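Long-range contacts in E1 (Kluyveromyces marxianus, PDB 3VX6), which activates the ubiquitin-like proteins Atg12 and Atg8 for conjugation, as the E1-like enzyme of autophagy and cytoplasm-to-vacuole transport: residues L27-L32 / S127-L131; K42-T46 / D65-P70; K80-F86 / S122-F128; L117-I121 / N217-V221; Y138-M142 / S260-K264. One frame throughout, in Å; residues are numbered along the deposited sequence.

Contact 1 (L27-L32 / S127-L131); sequences LSRLKL and SFADL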
# COMPACT_ATOMS: atom_id res chain seq x y z
N LEU A 27 4.71 -18.61 -9.27
CA LEU A 27 5.78 -17.76 -9.75
C LEU A 27 6.68 -18.66 -10.55
O LEU A 27 7.10 -18.32 -11.65
CB LEU A 27 6.58 -17.14 -8.60
CG LEU A 27 7.84 -16.37 -9.01
CD1 LEU A 27 7.50 -15.32 -10.06
CD2 LEU A 27 8.46 -15.71 -7.80
N SER A 28 6.98 -19.83 -9.99
CA SER A 28 7.82 -20.80 -10.67
C SER A 28 7.20 -21.10 -12.02
O SER A 28 7.86 -20.98 -13.05
CB SER A 28 7.93 -22.08 -9.85
OG SER A 28 8.59 -21.86 -8.62
N ARG A 29 5.93 -21.49 -12.01
CA ARG A 29 5.22 -21.80 -13.24
C ARG A 29 5.36 -20.63 -14.21
O ARG A 29 5.82 -20.80 -15.34
CB ARG A 29 3.74 -22.09 -12.94
CG ARG A 29 3.50 -23.32 -12.06
CD ARG A 29 2.16 -23.24 -11.32
NE ARG A 29 2.18 -24.03 -10.09
CZ ARG A 29 1.36 -23.84 -9.06
NH1 ARG A 29 0.43 -22.88 -9.11
NH2 ARG A 29 1.46 -24.60 -7.98
N LEU A 30 4.98 -19.44 -13.76
CA LEU A 30 5.06 -18.26 -14.61
C LEU A 30 6.48 -17.95 -15.07
O LEU A 30 6.69 -17.57 -16.22
CB LEU A 30 4.47 -17.05 -13.89
CG LEU A 30 2.94 -16.99 -13.82
CD1 LEU A 30 2.55 -15.80 -12.97
CD2 LEU A 30 2.34 -16.86 -15.20
N LYS A 31 7.45 -18.11 -14.18
CA LYS A 31 8.84 -17.86 -14.53
C LYS A 31 9.30 -18.97 -15.46
O LYS A 31 10.35 -18.87 -16.08
CB LYS A 31 9.74 -17.85 -13.30
CG LYS A 31 11.20 -17.54 -13.63
CD LYS A 31 12.12 -17.69 -12.44
CE LYS A 31 13.55 -17.36 -12.83
NZ LYS A 31 14.49 -17.55 -11.70
N LEU A 32 8.49 -20.02 -15.55
CA LEU A 32 8.79 -21.15 -16.41
C LEU A 32 7.97 -21.16 -17.68
O LEU A 32 8.32 -21.87 -18.62
CB LEU A 32 8.57 -22.47 -15.67
CG LEU A 32 9.60 -22.81 -14.59
CD1 LEU A 32 9.23 -24.16 -13.99
CD2 LEU A 32 11.00 -22.83 -15.18
N SER A 127 12.08 -10.61 -5.64
CA SER A 127 12.29 -11.98 -5.23
C SER A 127 13.33 -12.67 -6.07
O SER A 127 13.80 -12.14 -7.08
CB SER A 127 10.98 -12.77 -5.30
OG SER A 127 10.47 -12.84 -6.63
N PHE A 128 13.70 -13.85 -5.62
CA PHE A 128 14.63 -14.69 -6.31
C PHE A 128 14.09 -16.06 -6.09
O PHE A 128 14.07 -16.57 -4.96
CB PHE A 128 16.03 -14.61 -5.72
CG PHE A 128 16.97 -15.61 -6.33
CD1 PHE A 128 17.72 -16.47 -5.52
CD2 PHE A 128 17.07 -15.72 -7.71
CE1 PHE A 128 18.55 -17.42 -6.09
CE2 PHE A 128 17.90 -16.67 -8.28
CZ PHE A 128 18.65 -17.52 -7.47
N ALA A 129 13.60 -16.66 -7.16
CA ALA A 129 13.06 -18.00 -7.08
C ALA A 129 14.19 -18.90 -7.52
O ALA A 129 14.55 -18.94 -8.70
CB ALA A 129 11.86 -18.14 -8.00
N ASP A 130 14.80 -19.58 -6.55
CA ASP A 130 15.88 -20.51 -6.82
C ASP A 130 15.24 -21.84 -7.14
O ASP A 130 15.11 -22.71 -6.28
CB ASP A 130 16.80 -20.65 -5.61
CG ASP A 130 17.99 -21.54 -5.89
OD1 ASP A 130 18.85 -21.68 -4.99
OD2 ASP A 130 18.05 -22.10 -7.01
N LEU A 131 14.83 -22.00 -8.39
CA LEU A 131 14.18 -23.21 -8.81
C LEU A 131 15.13 -24.41 -8.81
O LEU A 131 14.74 -25.53 -9.12
CB LEU A 131 13.55 -22.99 -10.19
CG LEU A 131 12.71 -21.71 -10.28
CD1 LEU A 131 11.94 -21.67 -11.59
CD2 LEU A 131 11.76 -21.66 -9.11
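Helix-on-sheet packing joins Leu-27, Ser-28, Lys-31 and Leu-32, along one side of helix 21-33, to Ser-127 and Ala-129 near the end of strand 123-130 and to Leu-131 just beyond it. The short axes cross almost at a right angle (84°), 9.8 Å apart, so the strand meets the helix at a few side chains instead of along a seam. The CD2 branch of Leu-27 lies 3.7 Å from Ser-127 OG and also touches the methyl of Ala-129. The polar partner of that hydroxyl is Asn-85, on the adjoining strand. Lys-31 makes two kinds of contact. With CG anti to the backbone N (chi1 -178°) and every later torsion extended, its methylenes run obliquely across the Leu-131 side chain, CD standing 4.1 Å from Leu-131 CD1, and the ammonium group reaches Ala-129 O in a weak hydrogen bond of 3.3 Å from NZ. The same carbonyl receives a weak bond from Leu-131 N, closing the inverse gamma turn centred on Asp-130 that bends the chain out of the strand and brings Leu-131 back toward the helix. Leucine then meets leucine tip to tip, Leu-32 CD2 being 3.9 Å from Leu-131 CD1. The other methyl, Leu-131 CD2, rests against Ser-28, whose hydroxyl is bonded back to Phe-24 O one helical turn earlier. Phe-136 of strand 135-144 backs Ser-28, Ala-129 and Leu-131, while Leu-83 and Asn-85 of strand 78-86 lie beside Leu-27, so the helix spans three neighbouring strands of the sheet.

Contact 2 (K42-T46 / D65-P70); sequences KALYT and DSFQKP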
# COMPACT_ATOMS: atom_id res chain seq x y z
N LYS A 42 6.24 -8.76 -12.92
CA LYS A 42 4.82 -9.10 -13.04
C LYS A 42 3.92 -8.23 -12.21
O LYS A 42 4.33 -7.67 -11.20
CB LYS A 42 4.58 -10.56 -12.62
CG LYS A 42 4.48 -11.59 -13.74
CD LYS A 42 5.83 -12.16 -14.12
CE LYS A 42 5.70 -13.11 -15.31
NZ LYS A 42 7.02 -13.71 -15.70
N ALA A 43 2.67 -8.13 -12.63
CA ALA A 43 1.70 -7.36 -11.88
C ALA A 43 1.03 -8.35 -10.96
O ALA A 43 0.66 -9.44 -11.37
CB ALA A 43 0.68 -6.73 -12.81
N LEU A 44 0.88 -7.98 -9.69
CA LEU A 44 0.23 -8.83 -8.72
C LEU A 44 -1.17 -8.27 -8.47
O LEU A 44 -1.42 -7.09 -8.70
CB LEU A 44 1.05 -8.85 -7.42
CG LEU A 44 2.47 -9.40 -7.58
CD1 LEU A 44 3.30 -9.14 -6.34
CD2 LEU A 44 2.41 -10.88 -7.88
N TYR A 45 -2.08 -9.14 -8.05
CA TYR A 45 -3.45 -8.74 -7.79
C TYR A 45 -3.87 -9.54 -6.59
O TYR A 45 -3.68 -10.76 -6.54
CB TYR A 45 -4.38 -9.08 -8.96
CG TYR A 45 -4.11 -8.31 -10.23
CD1 TYR A 45 -4.53 -6.98 -10.36
CD2 TYR A 45 -3.42 -8.88 -11.29
CE1 TYR A 45 -4.26 -6.25 -11.51
CE2 TYR A 45 -3.14 -8.16 -12.45
CZ TYR A 45 -3.57 -6.84 -12.55
OH TYR A 45 -3.30 -6.11 -13.69
N THR A 46 -4.42 -8.87 -5.61
CA THR A 46 -4.86 -9.59 -4.45
C THR A 46 -6.14 -8.91 -4.04
O THR A 46 -6.20 -7.68 -3.96
CB THR A 46 -3.80 -9.55 -3.34
OG1 THR A 46 -4.21 -10.37 -2.25
CG2 THR A 46 -3.58 -8.12 -2.87
N ASP A 65 -3.24 -17.37 -7.37
CA ASP A 65 -4.15 -16.48 -8.09
C ASP A 65 -3.69 -15.02 -8.11
O ASP A 65 -4.12 -14.23 -8.96
CB ASP A 65 -5.56 -16.57 -7.49
CG ASP A 65 -5.61 -16.14 -6.03
OD1 ASP A 65 -5.34 -16.99 -5.15
OD2 ASP A 65 -5.91 -14.95 -5.78
N SER A 66 -2.80 -14.66 -7.19
CA SER A 66 -2.30 -13.30 -7.10
C SER A 66 -1.70 -12.74 -8.39
O SER A 66 -1.32 -11.57 -8.45
CB SER A 66 -1.29 -13.19 -5.97
OG SER A 66 -1.95 -13.30 -4.73
N PHE A 67 -1.61 -13.58 -9.42
CA PHE A 67 -1.03 -13.12 -10.66
C PHE A 67 -2.07 -12.78 -11.70
O PHE A 67 -1.78 -12.07 -12.67
CB PHE A 67 -0.08 -14.18 -11.20
CG PHE A 67 1.21 -14.25 -10.46
CD1 PHE A 67 2.22 -13.33 -10.71
CD2 PHE A 67 1.42 -15.23 -9.50
CE1 PHE A 67 3.42 -13.38 -10.02
CE2 PHE A 67 2.62 -15.30 -8.81
CZ PHE A 67 3.62 -14.37 -9.07
N GLN A 68 -3.29 -13.26 -11.48
CA GLN A 68 -4.37 -12.99 -12.41
C GLN A 68 -5.24 -11.83 -11.94
O GLN A 68 -5.62 -11.76 -10.77
CB GLN A 68 -5.23 -14.24 -12.62
CG GLN A 68 -6.00 -14.26 -13.94
CD GLN A 68 -5.09 -14.31 -15.18
OE1 GLN A 68 -4.23 -13.44 -15.37
NE2 GLN A 68 -5.28 -15.33 -16.02
N LYS A 69 -5.55 -10.92 -12.86
CA LYS A 69 -6.40 -9.79 -12.55
C LYS A 69 -7.82 -10.33 -12.39
O LYS A 69 -8.33 -11.06 -13.24
CB LYS A 69 -6.37 -8.75 -13.68
CG LYS A 69 -7.27 -7.55 -13.44
CD LYS A 69 -7.12 -6.50 -14.53
CE LYS A 69 -7.99 -5.29 -14.25
NZ LYS A 69 -7.77 -4.21 -15.26
N PRO A 70 -8.48 -9.98 -11.28
CA PRO A 70 -9.83 -10.47 -11.05
C PRO A 70 -10.95 -9.75 -11.78
O PRO A 70 -10.72 -8.91 -12.65
CB PRO A 70 -9.99 -10.37 -9.53
CG PRO A 70 -8.56 -10.34 -9.02
CD PRO A 70 -7.90 -9.46 -10.03
O HOH W 1 -4.74 -3.41 -14.52
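Tyr-45 leaves its strand toward the loop 65-70, and each atom of its side chain finds a partner there. CB sits 3.7 Å from Pro-70 CD and also close to Gln-68 O. With CG anti to the carbonyl carbon (chi1 -67°), the ring turns one face to Lys-69, whose CA lies over CG and CD2. Farther out, Lys-69 CB stands almost directly over the ring in a CH-pi contact, 3.6 Å from the Tyr-45 centroid. Lys-69 CG continues across CE1, and CD passes 3.9 Å from Tyr-45 OH. Phe-67 O lies at the ring's edge, in its plane. At the tip, a water 3.2 Å from Tyr-45 OH accepts a bond from Lys-69 NZ, joining the ends of the two side chains; Lys-80 NZ adds a weak bond to the hydroxyl. The backbone makes this an edge-strand contact: strand 40-47 pairs with strand 78-86 along one side, and on its other side Tyr-45 N gives a hydrogen bond of 2.6 Å to Ser-66 O, in the reverse turn that Gln-68 N closes on Asp-65 O. One residue back, Leu-44 sends CD2 over the face of the Phe-67 ring, 3.9 Å from its centroid. Lys-42 CB meets the edge of that ring, 4.0 Å from Phe-67 CE1, and Phe-23 of helix 21-33 stacks on Phe-67.

Contact 3 (K80-F86 / S122-F128); sequences KGYLLNF and SFYMISF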
# COMPACT_ATOMS: atom_id res chain seq x y z
N LYS A 80 -3.65 -3.66 -6.81
CA LYS A 80 -2.67 -3.99 -7.82
C LYS A 80 -1.27 -3.77 -7.26
O LYS A 80 -0.95 -2.70 -6.77
CB LYS A 80 -2.86 -3.15 -9.08
CG LYS A 80 -1.98 -3.60 -10.25
CD LYS A 80 -2.52 -3.06 -11.57
CE LYS A 80 -1.66 -3.51 -12.75
NZ LYS A 80 -2.27 -3.13 -14.07
N GLY A 81 -0.46 -4.82 -7.33
CA GLY A 81 0.90 -4.73 -6.85
C GLY A 81 1.81 -5.07 -8.00
O GLY A 81 1.34 -5.26 -9.12
N TYR A 82 3.10 -5.14 -7.73
CA TYR A 82 4.06 -5.46 -8.77
C TYR A 82 5.16 -6.34 -8.21
O TYR A 82 5.60 -6.18 -7.07
CB TYR A 82 4.65 -4.17 -9.37
CG TYR A 82 3.60 -3.28 -10.02
CD1 TYR A 82 2.95 -3.67 -11.21
CD2 TYR A 82 3.17 -2.11 -9.39
CE1 TYR A 82 1.90 -2.91 -11.75
CE2 TYR A 82 2.12 -1.34 -9.92
CZ TYR A 82 1.49 -1.74 -11.09
OH TYR A 82 0.44 -0.98 -11.56
N LEU A 83 5.59 -7.31 -9.00
CA LEU A 83 6.66 -8.19 -8.58
C LEU A 83 7.89 -7.96 -9.46
O LEU A 83 7.78 -7.71 -10.65
CB LEU A 83 6.21 -9.66 -8.67
CG LEU A 83 7.31 -10.73 -8.58
CD1 LEU A 83 7.93 -10.75 -7.20
CD2 LEU A 83 6.69 -12.09 -8.90
N LEU A 84 9.05 -8.01 -8.83
CA LEU A 84 10.30 -7.86 -9.54
C LEU A 84 11.14 -9.06 -9.12
O LEU A 84 11.93 -8.99 -8.19
CB LEU A 84 11.01 -6.56 -9.14
CG LEU A 84 12.12 -6.08 -10.09
CD1 LEU A 84 13.19 -5.39 -9.27
CD2 LEU A 84 12.74 -7.22 -10.87
N ASN A 85 10.96 -10.19 -9.81
CA ASN A 85 11.71 -11.38 -9.49
C ASN A 85 13.09 -11.38 -10.15
O ASN A 85 13.20 -11.53 -11.38
CB ASN A 85 10.96 -12.63 -9.93
CG ASN A 85 11.72 -13.91 -9.60
OD1 ASN A 85 11.86 -14.26 -8.42
ND2 ASN A 85 12.25 -14.59 -10.62
N PHE A 86 14.13 -11.23 -9.34
CA PHE A 86 15.51 -11.26 -9.82
C PHE A 86 15.88 -12.68 -10.27
O PHE A 86 15.34 -13.68 -9.76
CB PHE A 86 16.45 -10.79 -8.72
CG PHE A 86 16.32 -9.33 -8.44
CD1 PHE A 86 16.77 -8.39 -9.37
CD2 PHE A 86 15.69 -8.89 -7.29
CE1 PHE A 86 16.59 -7.03 -9.15
CE2 PHE A 86 15.50 -7.53 -7.06
CZ PHE A 86 15.96 -6.60 -8.00
N SER A 122 0.08 0.83 -3.30
CA SER A 122 0.45 -0.35 -4.07
C SER A 122 1.49 -1.17 -3.32
O SER A 122 2.00 -0.77 -2.28
CB SER A 122 1.02 0.08 -5.42
OG SER A 122 1.18 -1.03 -6.26
N PHE A 123 1.77 -2.37 -3.81
CA PHE A 123 2.79 -3.17 -3.18
C PHE A 123 3.69 -3.70 -4.27
O PHE A 123 3.24 -3.97 -5.39
CB PHE A 123 2.20 -4.32 -2.36
CG PHE A 123 1.49 -5.35 -3.17
CD1 PHE A 123 0.21 -5.11 -3.65
CD2 PHE A 123 2.08 -6.60 -3.38
CE1 PHE A 123 -0.48 -6.11 -4.33
CE2 PHE A 123 1.39 -7.60 -4.05
CZ PHE A 123 0.11 -7.36 -4.53
N TYR A 124 4.96 -3.80 -3.93
CA TYR A 124 5.99 -4.25 -4.84
C TYR A 124 6.75 -5.38 -4.14
O TYR A 124 7.04 -5.32 -2.94
CB TYR A 124 6.93 -3.08 -5.13
CG TYR A 124 6.23 -1.87 -5.72
CD1 TYR A 124 6.15 -1.69 -7.10
CD2 TYR A 124 5.62 -0.92 -4.89
CE1 TYR A 124 5.49 -0.59 -7.65
CE2 TYR A 124 4.95 0.19 -5.43
CZ TYR A 124 4.89 0.35 -6.81
OH TYR A 124 4.26 1.44 -7.39
N MET A 125 7.06 -6.41 -4.90
CA MET A 125 7.77 -7.53 -4.32
C MET A 125 9.00 -7.82 -5.16
O MET A 125 8.92 -7.83 -6.37
CB MET A 125 6.86 -8.76 -4.30
CG MET A 125 7.50 -9.99 -3.68
SD MET A 125 6.40 -11.41 -3.72
CE MET A 125 7.57 -12.68 -4.16
N ILE A 126 10.14 -7.98 -4.52
CA ILE A 126 11.33 -8.35 -5.26
C ILE A 126 11.56 -9.76 -4.78
O ILE A 126 11.25 -10.09 -3.63
CB ILE A 126 12.56 -7.46 -4.96
CG1 ILE A 126 12.82 -7.41 -3.45
CG2 ILE A 126 12.36 -6.09 -5.60
CD1 ILE A 126 14.13 -6.72 -3.07
N SER A 127 12.08 -10.61 -5.64
CA SER A 127 12.29 -11.98 -5.23
C SER A 127 13.33 -12.67 -6.07
O SER A 127 13.80 -12.14 -7.08
CB SER A 127 10.98 -12.77 -5.30
OG SER A 127 10.47 -12.84 -6.63
N PHE A 128 13.70 -13.85 -5.62
CA PHE A 128 14.63 -14.69 -6.31
C PHE A 128 14.09 -16.06 -6.09
O PHE A 128 14.07 -16.57 -4.96
CB PHE A 128 16.03 -14.61 -5.72
CG PHE A 128 16.97 -15.61 -6.33
CD1 PHE A 128 17.72 -16.47 -5.52
CD2 PHE A 128 17.07 -15.72 -7.71
CE1 PHE A 128 18.55 -17.42 -6.09
CE2 PHE A 128 17.90 -16.67 -8.28
CZ PHE A 128 18.65 -17.52 -7.47
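The Phe-123 ring carries Gly-81 CA over one face, in a CH-pi contact 3.4 Å from the ring centroid. The ring gets there because CG stands between the backbone N and the carbonyl carbon (chi1 66°), and Gly-81 has no side chain to keep it off. On the other side of the sheet, Tyr-82 and Tyr-124 run side by side in the same direction, their planes oblique at 34°. Phe-86 has Leu-84 CD2 over one face, and its CE2 lies 3.6 Å from Ile-126 CB. Phe-86 O lies in the plane of the Phe-128 ring, at its edge.

Between these layers runs a parallel ladder in which Tyr-82 O accepts Met-125 N at 2.6 Å and Leu-84 O accepts Ser-127 N. Ser-127 OG uses an in-plane lone pair of Asn-85 OD1, 2.7 Å away; Asn-85 ND2 is hydrogen-bonded to Asp-40 OD2. Helices 89-94 and 97-114 fill the connection, a beta-alpha-beta crossover. Strands 40-47 and 135-144 flank the pair, helix 21-33 packs on Leu-83 and Met-125, and Phe-92 of helix 89-94 on Phe-86 and Ile-126.

Contact 4 (L117-I121 / N217-V221); sequences LNEII and NILTV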
# COMPACT_ATOMS: atom_id res chain seq x y z
N LEU A 117 -5.93 9.59 -5.46
CA LEU A 117 -5.14 9.16 -4.32
C LEU A 117 -5.09 7.64 -4.23
O LEU A 117 -4.13 7.07 -3.72
CB LEU A 117 -5.69 9.73 -3.01
CG LEU A 117 -5.72 11.24 -2.88
CD1 LEU A 117 -6.03 11.57 -1.45
CD2 LEU A 117 -4.40 11.85 -3.31
N ASN A 118 -6.13 6.97 -4.71
CA ASN A 118 -6.12 5.52 -4.66
C ASN A 118 -4.85 4.99 -5.29
O ASN A 118 -4.35 3.95 -4.90
CB ASN A 118 -7.31 4.94 -5.40
CG ASN A 118 -8.59 4.98 -4.57
OD1 ASN A 118 -8.79 4.16 -3.67
ND2 ASN A 118 -9.45 5.95 -4.87
N GLU A 119 -4.32 5.72 -6.27
CA GLU A 119 -3.13 5.27 -6.96
C GLU A 119 -1.84 5.33 -6.17
O GLU A 119 -0.84 4.75 -6.58
CB GLU A 119 -2.93 6.06 -8.25
CG GLU A 119 -4.03 5.84 -9.25
CD GLU A 119 -3.70 6.46 -10.59
OE1 GLU A 119 -4.65 6.75 -11.34
OE2 GLU A 119 -2.50 6.64 -10.90
N ILE A 120 -1.85 6.04 -5.04
CA ILE A 120 -0.64 6.14 -4.24
C ILE A 120 -0.38 4.87 -3.44
O ILE A 120 0.69 4.70 -2.86
CB ILE A 120 -0.72 7.31 -3.26
CG1 ILE A 120 -1.80 7.01 -2.22
CG2 ILE A 120 -1.00 8.59 -4.02
CD1 ILE A 120 -2.09 8.13 -1.29
N ILE A 121 -1.37 3.98 -3.43
CA ILE A 121 -1.27 2.72 -2.71
C ILE A 121 -0.99 1.55 -3.61
O ILE A 121 -1.73 1.29 -4.56
CB ILE A 121 -2.57 2.41 -1.92
CG1 ILE A 121 -2.69 3.37 -0.74
CG2 ILE A 121 -2.56 0.95 -1.45
CD1 ILE A 121 -3.90 3.12 0.10
N ASN A 217 1.42 8.65 2.11
CA ASN A 217 1.22 8.85 0.69
C ASN A 217 0.09 9.89 0.55
O ASN A 217 0.30 10.97 0.00
CB ASN A 217 0.80 7.52 0.06
CG ASN A 217 1.83 6.42 0.28
OD1 ASN A 217 2.69 6.53 1.16
ND2 ASN A 217 1.75 5.36 -0.51
N ILE A 218 -1.09 9.57 1.07
CA ILE A 218 -2.22 10.48 0.99
C ILE A 218 -1.80 11.88 1.42
O ILE A 218 -1.94 12.84 0.67
CB ILE A 218 -3.40 9.99 1.87
CG1 ILE A 218 -3.83 8.58 1.43
CG2 ILE A 218 -4.54 11.00 1.81
CD1 ILE A 218 -4.81 7.89 2.35
N LEU A 219 -1.26 11.97 2.63
CA LEU A 219 -0.80 13.26 3.14
C LEU A 219 0.15 13.95 2.20
O LEU A 219 -0.06 15.09 1.81
CB LEU A 219 -0.13 13.07 4.49
CG LEU A 219 -1.14 12.64 5.54
CD1 LEU A 219 -0.43 12.14 6.78
CD2 LEU A 219 -2.05 13.82 5.85
N THR A 220 1.22 13.27 1.82
CA THR A 220 2.19 13.86 0.94
C THR A 220 1.56 14.37 -0.36
O THR A 220 1.85 15.47 -0.83
CB THR A 220 3.31 12.84 0.63
OG1 THR A 220 3.98 12.51 1.85
CG2 THR A 220 4.31 13.41 -0.36
N VAL A 221 0.69 13.57 -0.96
CA VAL A 221 0.10 14.01 -2.21
C VAL A 221 -0.90 15.14 -2.00
O VAL A 221 -0.81 16.20 -2.62
CB VAL A 221 -0.59 12.86 -2.92
CG1 VAL A 221 -1.27 13.38 -4.16
CG2 VAL A 221 0.44 11.79 -3.25
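Ile-120 gives up the most surface here, followed by Leu-117 and Ile-218, and these three pack a 3-10 turn against helix 215-225. The side chains of Ile-120 and Asn-217 slide past each other in opposite directions, CB of Ile-120 being 3.7 Å from Asn-217 CB, and the CD1 tip of Ile-120 ends against Ile-218 CG1. The other branch, CG2, meets Val-221 CG2 at 3.6 Å. Leu-117 straddles the helix surface: its side chain crosses that of Ile-218 at about a right angle, CD1 3.6 Å from Ile-218 CG2, while CD2 settles on Val-221 CG1. Val-221 therefore sits between the two, one methyl for each. Behind Ile-218 stand Val-199 and Phe-201 of strand 198-202, and Leu-109 and Leu-113 of helix 97-114 border Val-221.

One polar link crosses this apolar surface. Asn-217, with CG anti to the carbonyl carbon (chi1 -58°), presents ND2 to Ile-120 O at 2.7 Å; the acceptor lies in the amide plane, though the donor stands above the plane of the carbonyl. The same ND2 also bonds Pro-143 O, and OD1 takes Phe-145 N. A leucine in place of Asn-217 would probably leave Ile-120 O, Pro-143 O and Phe-145 N without their side-chain partner. Apolar branches thus supply most of the buried area, while a single buried amide, engaged at both ends, ties the turn leading into strand 123-130, the end of strand 135-144 and the residue after it to the same helix.

Contact 5 (Y138-M142 / S260-K264); sequences YWICM and SGWEK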
# COMPACT_ATOMS: atom_id res chain seq x y z
N TYR A 138 12.45 -13.67 -1.11
CA TYR A 138 11.61 -12.57 -1.56
C TYR A 138 11.52 -11.46 -0.54
O TYR A 138 11.86 -11.63 0.63
CB TYR A 138 10.20 -13.04 -1.88
CG TYR A 138 9.46 -13.59 -0.71
CD1 TYR A 138 9.84 -14.81 -0.15
CD2 TYR A 138 8.35 -12.93 -0.18
CE1 TYR A 138 9.13 -15.36 0.90
CE2 TYR A 138 7.62 -13.48 0.87
CZ TYR A 138 8.02 -14.70 1.41
OH TYR A 138 7.32 -15.28 2.44
N TRP A 139 11.05 -10.32 -1.02
CA TRP A 139 10.91 -9.15 -0.18
C TRP A 139 9.79 -8.29 -0.72
O TRP A 139 9.83 -7.85 -1.87
CB TRP A 139 12.21 -8.37 -0.19
CG TRP A 139 12.41 -7.59 1.05
CD1 TRP A 139 11.49 -7.34 2.02
CD2 TRP A 139 13.63 -6.97 1.47
NE1 TRP A 139 12.06 -6.60 3.03
CE2 TRP A 139 13.37 -6.37 2.72
CE3 TRP A 139 14.91 -6.87 0.92
CZ2 TRP A 139 14.35 -5.67 3.42
CZ3 TRP A 139 15.89 -6.18 1.62
CH2 TRP A 139 15.60 -5.59 2.86
N ILE A 140 8.78 -8.06 0.11
CA ILE A 140 7.66 -7.25 -0.31
C ILE A 140 7.74 -5.90 0.38
O ILE A 140 8.26 -5.80 1.50
CB ILE A 140 6.32 -7.91 0.04
CG1 ILE A 140 6.26 -9.30 -0.60
CG2 ILE A 140 5.18 -7.05 -0.46
CD1 ILE A 140 4.97 -10.06 -0.33
N CYS A 141 7.25 -4.88 -0.31
CA CYS A 141 7.22 -3.53 0.24
C CYS A 141 5.99 -2.84 -0.31
O CYS A 141 5.54 -3.11 -1.42
CB CYS A 141 8.46 -2.73 -0.16
SG CYS A 141 8.46 -2.02 -1.83
N MET A 142 5.41 -1.98 0.51
CA MET A 142 4.26 -1.19 0.09
C MET A 142 4.81 0.20 0.35
O MET A 142 4.82 0.67 1.49
CB MET A 142 3.06 -1.48 0.98
CG MET A 142 1.80 -0.80 0.53
SD MET A 142 0.45 -1.25 1.57
CE MET A 142 -0.31 -2.60 0.68
N SER A 260 9.89 4.28 2.56
CA SER A 260 10.09 3.06 3.34
C SER A 260 8.94 2.16 2.91
O SER A 260 8.24 2.48 1.95
CB SER A 260 9.99 3.36 4.83
OG SER A 260 8.77 4.00 5.12
N GLY A 261 8.75 1.03 3.58
CA GLY A 261 7.66 0.14 3.20
C GLY A 261 8.07 -1.32 3.09
O GLY A 261 7.22 -2.20 2.99
N TRP A 262 9.38 -1.55 3.10
CA TRP A 262 9.94 -2.90 3.01
C TRP A 262 9.53 -3.72 4.22
O TRP A 262 9.74 -3.29 5.35
CB TRP A 262 11.47 -2.84 2.96
CG TRP A 262 12.03 -2.44 1.63
CD1 TRP A 262 12.81 -1.36 1.36
CD2 TRP A 262 11.89 -3.15 0.40
NE1 TRP A 262 13.17 -1.34 0.04
CE2 TRP A 262 12.62 -2.43 -0.58
CE3 TRP A 262 11.23 -4.33 0.02
CZ2 TRP A 262 12.70 -2.84 -1.91
CZ3 TRP A 262 11.31 -4.74 -1.30
CH2 TRP A 262 12.04 -4.00 -2.26
N GLU A 263 8.94 -4.88 3.98
CA GLU A 263 8.50 -5.75 5.06
C GLU A 263 9.68 -6.29 5.88
O GLU A 263 10.68 -6.75 5.32
CB GLU A 263 7.69 -6.90 4.49
CG GLU A 263 7.00 -7.73 5.53
CD GLU A 263 6.05 -8.72 4.91
OE1 GLU A 263 5.22 -9.31 5.65
OE2 GLU A 263 6.13 -8.91 3.68
N LYS A 264 9.55 -6.26 7.20
CA LYS A 264 10.62 -6.74 8.08
C LYS A 264 10.48 -8.21 8.45
O LYS A 264 9.75 -8.96 7.81
CB LYS A 264 10.66 -5.87 9.34
O HOH W 2 8.72 -9.54 2.38
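Glu-263 is held through both its backbone N and its backbone O. Its N gives a nearly straight hydrogen bond (169°) to Ile-140 O, 2.7 Å away, and its carbonyl O accepts the indole N-H of Trp-139, 2.7 Å from NE1. A third bond joins Met-142 N to Gly-261 O at 3.1 Å. Between the two backbone bonds Cys-141 faces Trp-262 as an antiparallel non-hydrogen-bonded pair, so this is a short beta ladder extended by a side-chain donor. A water adds to it, accepting from Ile-140 N and donating to Glu-263 OE2, an oxygen also bonded to Ser-17.

Around these bonds the rings pack. Cys-141 SG stands over the face of the Trp-262 six-membered ring, 3.9 Å from its centroid, a sulfur-aromatic contact with SG between the backbone N and the carbonyl carbon (chi1 80°), which turns it over the ring. Trp-139 O approaches the same ring at its edge, in plane. The two indoles meet obliquely, their planes at 40°, with Trp-262 CE3 placed 3.5 Å above the Trp-139 plane and toward its rim. A leucine in place of Trp-139 would probably leave Glu-263 O without its side-chain donor and open a gap beside the Trp-262 ring.

Helix 97-114 closes over Cys-141 and Trp-262 with Phe-100 and Ile-101, and Lys-97 O receives Trp-262 NE1. Strand 16-19 touches Ile-140, and strand 123-130 pairs with strand 135-144 along its other edge.

Four of the five contacts illustrate how a domain is assembled around one sheet. Contact 3 is its middle: contact 5 adds the next strand on one side, centres about 9 Å away, and contact 2 the edge strand on the other, about 11 Å away, both through backbone bonds such as Ile-126 O to Trp-139 N and Lys-42 O to Leu-83 N. Contact 1 lays a helix over the same strands; it shares Ser-127 with contact 3, and Leu-30 there touches Phe-67 of contact 2. Contact 4, about 31 Å from contact 1 between centres, touches none of the others apart from adjoining contact 3 in sequence, though its nearest atoms come to about 5 Å from contact 5.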